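Side-chain contacts in catechol O-methyltransferase (Mycobacterium tuberculosis, PDB 6JCL), which catalyses the transfer of a methyl group from S-adenosyl-L-methionine to catechol-like substrates with the help of a divalent metal cation: residues A[19-24]-A[48-53]; A[31-36]-A[102-107]; A[63-68]-A[126-131]. All coordinates share one frame; numbering follows the deposited sequence. Where two conformers were deposited one is given.

Interaction 1. Residues A[19-24]-A[48-53]; sequences TLVGDD and QGKFLC
The flat group here is the peptide carbonyl of Leu20, and it is met at its oxygen by the ammonium end of Lys50. Lys50 NZ donates to Leu20 O at 2.9 Å, with a C=O...N angle of 152° and a tilt of 27° from the carbonyl plane. On the way, the lysine chain and the Val21 side chain run antiparallel alongside each other, Lys50 CD 4.0 Å from Val21 CG2. Lys50 leaves helix 46-58 with CG anti to its backbone N (chi1 -174°), then bends at chi2 and again at chi4, which carries NZ across to the end of helix 9-21. The backbones stay well apart, Val21 CA and Lys50 CA being 8.0 Å from each other. The stronger partner of the ammonium group belongs to the second subunit: NZ forms a salt bridge with Asp199 of that chain and a hydrogen bond with its Ala200 O, while Thr201 of the same chain packs on Leu20, Lys50 and Phe51. A buried lysine is thus gripped by a carboxylate and two carbonyl oxygens. This surrounding would probably stabilise its charged form, and it ties helices 9-21 and 46-58 to the interface of the homodimer.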
loop_
_atom_site.group_PDB
_atom_site.type_symbol
_atom_site.label_atom_id
_atom_site.label_comp_id
_atom_site.label_asym_id
_atom_site.label_seq_id
_atom_site.Cartn_x
_atom_site.Cartn_y
_atom_site.Cartn_z
ATOM N N THR A 19 -15.297 -9.597 -5.308
ATOM C CA THR A 19 -14.618 -9.676 -6.587
ATOM C C THR A 19 -13.172 -10.147 -6.462
ATOM O O THR A 19 -12.691 -10.891 -7.330
ATOM C CB THR A 19 -14.698 -8.301 -7.247
ATOM O OG1 THR A 19 -16.085 -7.976 -7.462
ATOM C CG2 THR A 19 -13.956 -8.298 -8.568
ATOM N N LEU A 20 -12.470 -9.719 -5.409
ATOM C CA LEU A 20 -11.035 -9.939 -5.280
ATOM C C LEU A 20 -10.658 -10.946 -4.209
ATOM O O LEU A 20 -9.546 -11.478 -4.255
ATOM C CB LEU A 20 -10.321 -8.613 -4.977
ATOM C CG LEU A 20 -10.490 -7.509 -6.021
ATOM C CD1 LEU A 20 -9.736 -6.277 -5.553
ATOM C CD2 LEU A 20 -10.000 -7.957 -7.382
ATOM N N VAL A 21 -11.521 -11.197 -3.237
ATOM C CA VAL A 21 -11.261 -12.169 -2.182
ATOM C C VAL A 21 -12.161 -13.395 -2.329
ATOM O O VAL A 21 -11.681 -14.534 -2.340
ATOM C CB VAL A 21 -11.413 -11.525 -0.788
ATOM C CG1 VAL A 21 -11.186 -12.574 0.321
ATOM C CG2 VAL A 21 -10.422 -10.369 -0.624
ATOM N N GLY A 22 -13.470 -13.179 -2.480
ATOM C CA GLY A 22 -14.404 -14.288 -2.622
ATOM C C GLY A 22 -14.698 -14.961 -1.292
ATOM O O GLY A 22 -14.452 -14.416 -0.216
ATOM N N ASP A 23 -15.256 -16.165 -1.370
ATOM C CA ASP A 23 -15.524 -16.919 -0.152
ATOM C C ASP A 23 -14.213 -17.397 0.460
ATOM O O ASP A 23 -13.360 -17.957 -0.227
ATOM C CB ASP A 23 -16.447 -18.103 -0.433
ATOM C CG ASP A 23 -17.540 -17.764 -1.413
ATOM O OD1 ASP A 23 -18.444 -16.987 -1.037
ATOM O OD2 ASP A 23 -17.512 -18.278 -2.551
ATOM N N ASP A 24 -14.047 -17.151 1.751
ATOM C CA ASP A 24 -12.845 -17.531 2.491
ATOM C C ASP A 24 -13.314 -18.174 3.788
ATOM O O ASP A 24 -13.494 -17.488 4.803
ATOM C CB ASP A 24 -11.947 -16.326 2.751
ATOM C CG ASP A 24 -10.556 -16.728 3.226
ATOM O OD1 ASP A 24 -10.444 -17.701 4.013
ATOM O OD2 ASP A 24 -9.578 -16.082 2.788
ATOM N N GLN A 48 -7.883 -4.750 3.422
ATOM C CA GLN A 48 -6.726 -4.351 4.210
ATOM C C GLN A 48 -5.858 -5.549 4.558
ATOM O O GLN A 48 -4.624 -5.481 4.478
ATOM C CB GLN A 48 -7.185 -3.652 5.489
ATOM C CG GLN A 48 -7.876 -2.342 5.251
ATOM C CD GLN A 48 -8.508 -1.797 6.528
ATOM O OE1 GLN A 48 -8.699 -2.529 7.498
ATOM N NE2 GLN A 48 -8.842 -0.511 6.522
ATOM N N GLY A 49 -6.486 -6.636 4.997
ATOM C CA GLY A 49 -5.722 -7.833 5.298
ATOM C C GLY A 49 -5.023 -8.377 4.069
ATOM O O GLY A 49 -3.837 -8.705 4.110
ATOM N N LYS A 50 -5.728 -8.417 2.940
ATOM C CA LYS A 50 -5.087 -8.889 1.726
ATOM C C LYS A 50 -3.909 -8.002 1.345
ATOM O O LYS A 50 -2.888 -8.500 0.862
ATOM C CB LYS A 50 -6.098 -8.954 0.590
ATOM C CG LYS A 50 -5.500 -9.593 -0.680
ATOM C CD LYS A 50 -6.468 -10.612 -1.223
ATOM C CE LYS A 50 -5.821 -11.464 -2.280
ATOM N NZ LYS A 50 -6.792 -11.798 -3.323
ATOM N N PHE A 51 -4.027 -6.685 1.564
ATOM C CA PHE A 51 -2.896 -5.786 1.323
ATOM C C PHE A 51 -1.674 -6.206 2.147
ATOM O O PHE A 51 -0.551 -6.248 1.630
ATOM C CB PHE A 51 -3.313 -4.333 1.636
ATOM C CG PHE A 51 -2.169 -3.357 1.579
ATOM C CD1 PHE A 51 -1.849 -2.713 0.389
ATOM C CD2 PHE A 51 -1.410 -3.090 2.709
ATOM C CE1 PHE A 51 -0.798 -1.811 0.331
ATOM C CE2 PHE A 51 -0.356 -2.187 2.651
ATOM C CZ PHE A 51 -0.049 -1.547 1.459
ATOM N N LEU A 52 -1.874 -6.498 3.441
ATOM C CA LEU A 52 -0.773 -6.980 4.286
ATOM C C LEU A 52 -0.192 -8.277 3.747
ATOM O O LEU A 52 1.029 -8.466 3.744
ATOM C CB LEU A 52 -1.238 -7.221 5.714
ATOM C CG LEU A 52 -1.627 -5.998 6.513
ATOM C CD1 LEU A 52 -2.219 -6.488 7.823
ATOM C CD2 LEU A 52 -0.402 -5.115 6.735
ATOM N N CYS A 53 -1.064 -9.198 3.317
ATOM C CA CYS A 53 -0.615 -10.454 2.721
ATOM C C CYS A 53 0.252 -10.210 1.480
ATOM O O CYS A 53 1.347 -10.779 1.335
ATOM C CB CYS A 53 -1.852 -11.284 2.370
ATOM S SG CYS A 53 -1.532 -12.791 1.477
#

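Interaction 2. Residues A[31-36]-A[102-107]; sequences LAASDA and RVNLQR
Ala33 and Ser34 of helix 25-36 receive the side-chain amide of Asn104, which reaches across from helix 95-107 and touches each with a different end. The non-bonded contact is a single one: Ala33 CB, its bond from CA directed toward the other helix, lies 3.4 Å from Asn104 OD1, a methyl group packed against a polar oxygen. The backbones come nearest at the same pair, Ala33 CA and Asn104 CA being 7.4 Å apart. On the polar side, Ser34 OG stands 3.5 Å from Asn104 ND2. Each of these two atoms has a clear hydrogen bond to a backbone carbonyl. Ser34 OG is hydrogen-bonded to Ala30 O, one turn earlier in its own helix, and Asn104 ND2 to Gly71 O in the glycine-rich loop that follows strand 63-67; a weak bond links ND2 to Ala30 O as well. Asn104 CG sits beside the backbone N and anti to the carbonyl carbon (chi1 -74°), which directs the amide toward helix 25-36. Arg107 also lies on Pro25, Ala26 and Ala29 of helix 25-36. The Asn104 side chain is about 8 Å from that of Thr69, a probable S-adenosyl-L-methionine-binding residue.

The chemistry is that of a buried amide whose nitrogen is divided between two backbone carbonyls, the firm bond to Gly71 O and the weak one to Ala30 O. Having carbonyl acceptors, the NH2 end would tend to keep the amide in this orientation. Through these N-H bonds Asn104 joins helix 95-107 both to helix 25-36 and to the glycine-rich loop beside the cofactor pocket.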
loop_
_atom_site.group_PDB
_atom_site.type_symbol
_atom_site.label_atom_id
_atom_site.label_comp_id
_atom_site.label_asym_id
_atom_site.label_seq_id
_atom_site.Cartn_x
_atom_site.Cartn_y
_atom_site.Cartn_z
ATOM N N LEU A 31 -13.940 -15.137 12.084
ATOM C CA LEU A 31 -14.872 -14.113 12.546
ATOM C C LEU A 31 -15.902 -14.716 13.490
ATOM O O LEU A 31 -16.153 -14.189 14.581
ATOM C CB LEU A 31 -15.570 -13.446 11.359
ATOM C CG LEU A 31 -16.803 -12.631 11.791
ATOM C CD1 LEU A 31 -16.389 -11.420 12.630
ATOM C CD2 LEU A 31 -17.661 -12.211 10.605
ATOM N N ALA A 32 -16.500 -15.835 13.084
ATOM C CA ALA A 32 -17.510 -16.478 13.920
ATOM C C ALA A 32 -16.946 -16.869 15.284
ATOM O O ALA A 32 -17.619 -16.702 16.309
ATOM C CB ALA A 32 -18.088 -17.700 13.203
ATOM N N ALA A 33 -15.721 -17.401 15.327
ATOM C CA ALA A 33 -15.132 -17.746 16.614
ATOM C C ALA A 33 -14.837 -16.494 17.435
ATOM O O ALA A 33 -14.973 -16.503 18.670
ATOM C CB ALA A 33 -13.858 -18.569 16.416
ATOM N N SER A 34 -14.408 -15.420 16.770
ATOM C CA SER A 34 -14.167 -14.166 17.474
ATOM C C SER A 34 -15.465 -13.619 18.058
ATOM O O SER A 34 -15.505 -13.201 19.223
ATOM C CB SER A 34 -13.527 -13.150 16.528
ATOM O OG SER A 34 -12.255 -13.600 16.076
ATOM N N ASP A 35 -16.549 -13.650 17.269
ATOM C CA ASP A 35 -17.844 -13.189 17.768
ATOM C C ASP A 35 -18.297 -14.025 18.948
ATOM O O ASP A 35 -18.777 -13.484 19.952
ATOM C CB ASP A 35 -18.902 -13.255 16.668
ATOM C CG ASP A 35 -18.775 -12.140 15.662
ATOM O OD1 ASP A 35 -17.987 -11.199 15.897
ATOM O OD2 ASP A 35 -19.470 -12.205 14.624
ATOM N N ALA A 36 -18.141 -15.349 18.849
ATOM C CA ALA A 36 -18.580 -16.231 19.920
ATOM C C ALA A 36 -17.866 -15.929 21.225
ATOM O O ALA A 36 -18.454 -16.096 22.303
ATOM C CB ALA A 36 -18.371 -17.695 19.519
ATOM N N ARG A 102 -5.184 -18.461 18.483
ATOM C CA ARG A 102 -4.521 -19.727 18.208
ATOM C C ARG A 102 -5.471 -20.702 17.528
ATOM O O ARG A 102 -5.091 -21.393 16.572
ATOM C CB ARG A 102 -3.964 -20.302 19.508
ATOM C CG ARG A 102 -2.707 -19.561 19.970
ATOM C CD ARG A 102 -2.207 -20.108 21.292
ATOM N NE ARG A 102 -0.990 -19.429 21.730
ATOM C CZ ARG A 102 -0.734 -19.117 22.995
ATOM N NH1 ARG A 102 -1.614 -19.418 23.941
ATOM N NH2 ARG A 102 0.399 -18.507 23.316
ATOM N N VAL A 103 -6.722 -20.759 17.990
ATOM C CA VAL A 103 -7.711 -21.599 17.311
ATOM C C VAL A 103 -7.909 -21.136 15.869
ATOM O O VAL A 103 -7.991 -21.957 14.941
ATOM C CB VAL A 103 -9.040 -21.598 18.096
ATOM C CG1 VAL A 103 -10.136 -22.285 17.286
ATOM C CG2 VAL A 103 -8.867 -22.279 19.447
ATOM N N ASN A 104 -7.998 -19.818 15.659
ATOM C CA ASN A 104 -8.253 -19.299 14.320
ATOM C C ASN A 104 -7.085 -19.576 13.376
ATOM O O ASN A 104 -7.296 -19.901 12.199
ATOM C CB ASN A 104 -8.547 -17.798 14.391
ATOM C CG ASN A 104 -9.927 -17.514 14.942
ATOM O OD1 ASN A 104 -10.785 -18.401 14.982
ATOM N ND2 ASN A 104 -10.154 -16.281 15.373
ATOM N N LEU A 105 -5.850 -19.451 13.877
ATOM C CA LEU A 105 -4.665 -19.715 13.060
ATOM C C LEU A 105 -4.604 -21.180 12.650
ATOM O O LEU A 105 -4.230 -21.512 11.516
ATOM C CB LEU A 105 -3.406 -19.339 13.844
ATOM C CG LEU A 105 -3.269 -17.847 14.120
ATOM C CD1 LEU A 105 -2.367 -17.631 15.337
ATOM C CD2 LEU A 105 -2.722 -17.179 12.884
ATOM N N GLN A 106 -4.964 -22.074 13.565
ATOM C CA GLN A 106 -4.994 -23.485 13.219
ATOM C C GLN A 106 -5.999 -23.755 12.100
ATOM O O GLN A 106 -5.673 -24.414 11.100
ATOM C CB GLN A 106 -5.305 -24.306 14.469
ATOM C CG GLN A 106 -5.216 -25.811 14.228
ATOM C CD GLN A 106 -6.023 -26.607 15.231
ATOM O OE1 GLN A 106 -6.912 -26.072 15.896
ATOM N NE2 GLN A 106 -5.728 -27.900 15.332
ATOM N N ARG A 107 -7.229 -23.244 12.237
ATOM C CA ARG A 107 -8.227 -23.455 11.182
ATOM C C ARG A 107 -7.820 -22.806 9.866
ATOM O O ARG A 107 -8.279 -23.227 8.801
ATOM C CB ARG A 107 -9.605 -22.929 11.622
ATOM C CG ARG A 107 -10.681 -22.844 10.500
ATOM C CD ARG A 107 -10.896 -24.222 9.797
ATOM N NE ARG A 107 -11.924 -24.228 8.749
ATOM C CZ ARG A 107 -11.715 -23.924 7.467
ATOM N NH1 ARG A 107 -12.710 -23.986 6.588
ATOM N NH2 ARG A 107 -10.512 -23.561 7.056
#

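Interaction 3. Residues A[63-68]-A[126-131]; sequences RVLEIG and PTLAGG. With SAH (S-adenosyl-L-homocysteine), chain I.
Leu65 and Leu128 meet methyl to methyl, their CD1 atoms 3.7 Å apart, the two chains meeting at a slant. At the outer end of the strand, Arg63 curves its aliphatic stem round the carbonyl oxygen of Gly130, nearest at CG, 3.5 Å from Gly130 O. The same oxygen lies in the guanidinium plane, at its edge, 3.7 Å from Arg63 NH2; Gly131 O approaches that nitrogen obliquely at the same distance. A bend at chi2 (148°) turns the arginine chain around the glycine carbonyl. In the next shell, Phe133 packs on both Arg63 and Leu65, and Leu125 also covers Leu65. The opposite end of the strand runs into the cofactor pocket. There the amino group of S-adenosyl-L-homocysteine donates from N to Gly68 O at 2.8 Å, and Glu66, which probably belongs to the binding site, is held by hydrogen bonds to Ser74, Thr75 and Thr90. Glu66 and Gly68 open the glycine-rich cofactor-binding motif of class I methyltransferases. Strand 63-67 lies inside the parallel part of the Rossmann-like sheet, hydrogen-bonded through its backbone to strands 87-92 and 133-138, while loop 126-131 leads from helix 121-124 into strand 133-138.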
loop_
_atom_site.group_PDB
_atom_site.type_symbol
_atom_site.label_atom_id
_atom_site.label_comp_id
_atom_site.label_asym_id
_atom_site.label_seq_id
_atom_site.Cartn_x
_atom_site.Cartn_y
_atom_site.Cartn_z
ATOM N N ARG A 63 10.383 -13.365 8.135
ATOM C CA ARG A 63 10.172 -13.141 9.556
ATOM C C ARG A 63 9.327 -11.891 9.706
ATOM O O ARG A 63 9.743 -10.809 9.278
ATOM C CB ARG A 63 11.494 -12.976 10.297
ATOM C CG ARG A 63 12.300 -14.262 10.392
ATOM C CD ARG A 63 13.791 -13.971 10.389
ATOM N NE ARG A 63 14.555 -15.131 9.945
ATOM C CZ ARG A 63 15.033 -16.062 10.764
ATOM N NH1 ARG A 63 15.720 -17.091 10.278
ATOM N NH2 ARG A 63 14.825 -15.961 12.071
ATOM N N VAL A 64 8.147 -12.047 10.288
ATOM C CA VAL A 64 7.177 -10.970 10.429
ATOM C C VAL A 64 6.874 -10.783 11.906
ATOM O O VAL A 64 6.735 -11.764 12.644
ATOM C CB VAL A 64 5.882 -11.258 9.643
ATOM C CG1 VAL A 64 4.903 -10.076 9.773
ATOM C CG2 VAL A 64 6.217 -11.560 8.182
ATOM N N LEU A 65 6.822 -9.530 12.344
ATOM C CA LEU A 65 6.449 -9.180 13.709
ATOM C C LEU A 65 5.125 -8.426 13.667
ATOM O O LEU A 65 4.977 -7.472 12.900
ATOM C CB LEU A 65 7.526 -8.326 14.381
ATOM C CG LEU A 65 7.161 -7.706 15.739
ATOM C CD1 LEU A 65 6.910 -8.803 16.794
ATOM C CD2 LEU A 65 8.285 -6.784 16.195
ATOM N N GLU A 66 4.158 -8.875 14.450
ATOM C CA GLU A 66 2.890 -8.171 14.594
ATOM C C GLU A 66 2.655 -7.839 16.063
ATOM O O GLU A 66 2.901 -8.665 16.953
ATOM C CB GLU A 66 1.732 -8.988 14.051
ATOM C CG GLU A 66 0.360 -8.381 14.387
ATOM C CD GLU A 66 -0.747 -9.240 13.816
ATOM O OE1 GLU A 66 -0.946 -10.352 14.355
ATOM O OE2 GLU A 66 -1.379 -8.828 12.811
ATOM N N ILE A 67 2.216 -6.614 16.318
ATOM C CA ILE A 67 1.916 -6.176 17.675
ATOM C C ILE A 67 0.418 -5.878 17.720
ATOM O O ILE A 67 -0.049 -4.912 17.101
ATOM C CB ILE A 67 2.762 -4.960 18.077
ATOM C CG1 ILE A 67 4.234 -5.217 17.698
ATOM C CG2 ILE A 67 2.668 -4.719 19.576
ATOM C CD1 ILE A 67 5.194 -4.084 18.087
ATOM N N GLY A 68 -0.337 -6.723 18.425
ATOM C CA GLY A 68 -1.787 -6.606 18.523
ATOM C C GLY A 68 -2.499 -7.672 17.707
ATOM O O GLY A 68 -2.813 -7.447 16.539
ATOM N N PRO A 126 11.589 -7.163 24.360
ATOM C CA PRO A 126 13.009 -7.410 24.688
ATOM C C PRO A 126 13.399 -8.885 24.765
ATOM O O PRO A 126 14.599 -9.181 24.815
ATOM C CB PRO A 126 13.184 -6.749 26.064
ATOM C CG PRO A 126 12.034 -5.846 26.231
ATOM C CD PRO A 126 10.912 -6.379 25.415
ATOM N N THR A 127 12.444 -9.808 24.820
ATOM C CA THR A 127 12.752 -11.226 24.925
ATOM C C THR A 127 12.729 -11.935 23.582
ATOM O O THR A 127 13.092 -13.116 23.518
ATOM C CB THR A 127 11.754 -11.920 25.863
ATOM O OG1 THR A 127 10.473 -12.002 25.217
ATOM C CG2 THR A 127 11.627 -11.148 27.165
ATOM N N LEU A 128 12.307 -11.245 22.525
ATOM C CA LEU A 128 12.169 -11.851 21.206
ATOM C C LEU A 128 13.519 -12.127 20.563
ATOM O O LEU A 128 14.396 -11.258 20.539
ATOM C CB LEU A 128 11.366 -10.938 20.283
ATOM C CG LEU A 128 9.892 -10.685 20.563
ATOM C CD1 LEU A 128 9.275 -9.952 19.368
ATOM C CD2 LEU A 128 9.148 -11.987 20.867
ATOM N N ALA A 129 13.687 -13.344 20.046
ATOM C CA ALA A 129 14.887 -13.708 19.299
ATOM C C ALA A 129 14.536 -14.184 17.891
ATOM O O ALA A 129 15.373 -14.802 17.222
ATOM C CB ALA A 129 15.692 -14.771 20.052
ATOM N N GLY A 130 13.312 -13.893 17.427
ATOM C CA GLY A 130 12.814 -14.340 16.130
ATOM C C GLY A 130 13.136 -13.455 14.935
ATOM O O GLY A 130 12.571 -13.633 13.846
ATOM N N GLY A 131 14.060 -12.511 15.132
ATOM C CA GLY A 131 14.490 -11.577 14.112
ATOM C C GLY A 131 15.816 -11.937 13.458
ATOM O O GLY A 131 16.395 -13.001 13.726
HETATM N N SAH I . -4.471 -6.674 14.364
HETATM C CA SAH I . -5.804 -7.216 14.671
HETATM C CB SAH I . -6.548 -6.259 15.596
HETATM C CG SAH I . -5.776 -5.867 16.853
HETATM S SD SAH I . -6.888 -5.031 18.013
HETATM C C SAH I . -6.607 -7.457 13.399
HETATM O O SAH I . -7.194 -8.525 13.186
HETATM O OXT SAH I . -6.638 -6.574 12.552
HETATM C "C5'" SAH I . -5.626 -4.538 19.213
HETATM C "C4'" SAH I . -5.109 -5.694 20.074
HETATM O "O4'" SAH I . -4.002 -5.215 20.811
HETATM C "C3'" SAH I . -6.104 -6.216 21.120
HETATM O "O3'" SAH I . -6.220 -7.631 20.970
HETATM C "C2'" SAH I . -5.481 -5.873 22.463
HETATM O "O2'" SAH I . -5.796 -6.785 23.508
HETATM C "C1'" SAH I . -3.997 -5.804 22.094
HETATM N N9 SAH I . -3.156 -5.025 23.016
HETATM C C8 SAH I . -3.496 -3.853 23.660
HETATM N N7 SAH I . -2.431 -3.475 24.401
HETATM C C5 SAH I . -1.433 -4.378 24.224
HETATM C C6 SAH I . -0.151 -4.464 24.765
HETATM N N6 SAH I . 0.310 -3.550 25.626
HETATM N N1 SAH I . 0.648 -5.516 24.383
HETATM C C2 SAH I . 0.178 -6.487 23.510
HETATM N N3 SAH I . -1.096 -6.410 22.989
HETATM C C4 SAH I . -1.881 -5.356 23.355
#

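The three contacts stand apart, with centres about 17 Å (interactions 1 and 2), about 24 Å (1 and 3) and about 22 Å (2 and 3) from one another and nearest atoms about 6 to 7 Å apart. Chain order joins them: helices 9-21, 25-36 and 46-58 follow in succession, and the last leads into strand 63-67. Interaction 3 reaches the cofactor directly at Gly68, and the loop that starts there is where interaction 2 also ends, through the hydrogen bond to Gly71. The Ser34 side chain is about 8 Å from S-adenosyl-L-homocysteine and about 13 Å from a strontium ion. Interaction 1 is more remote, the Lys50 side chain lying about 12 Å from the cofactor, and faces the second subunit instead.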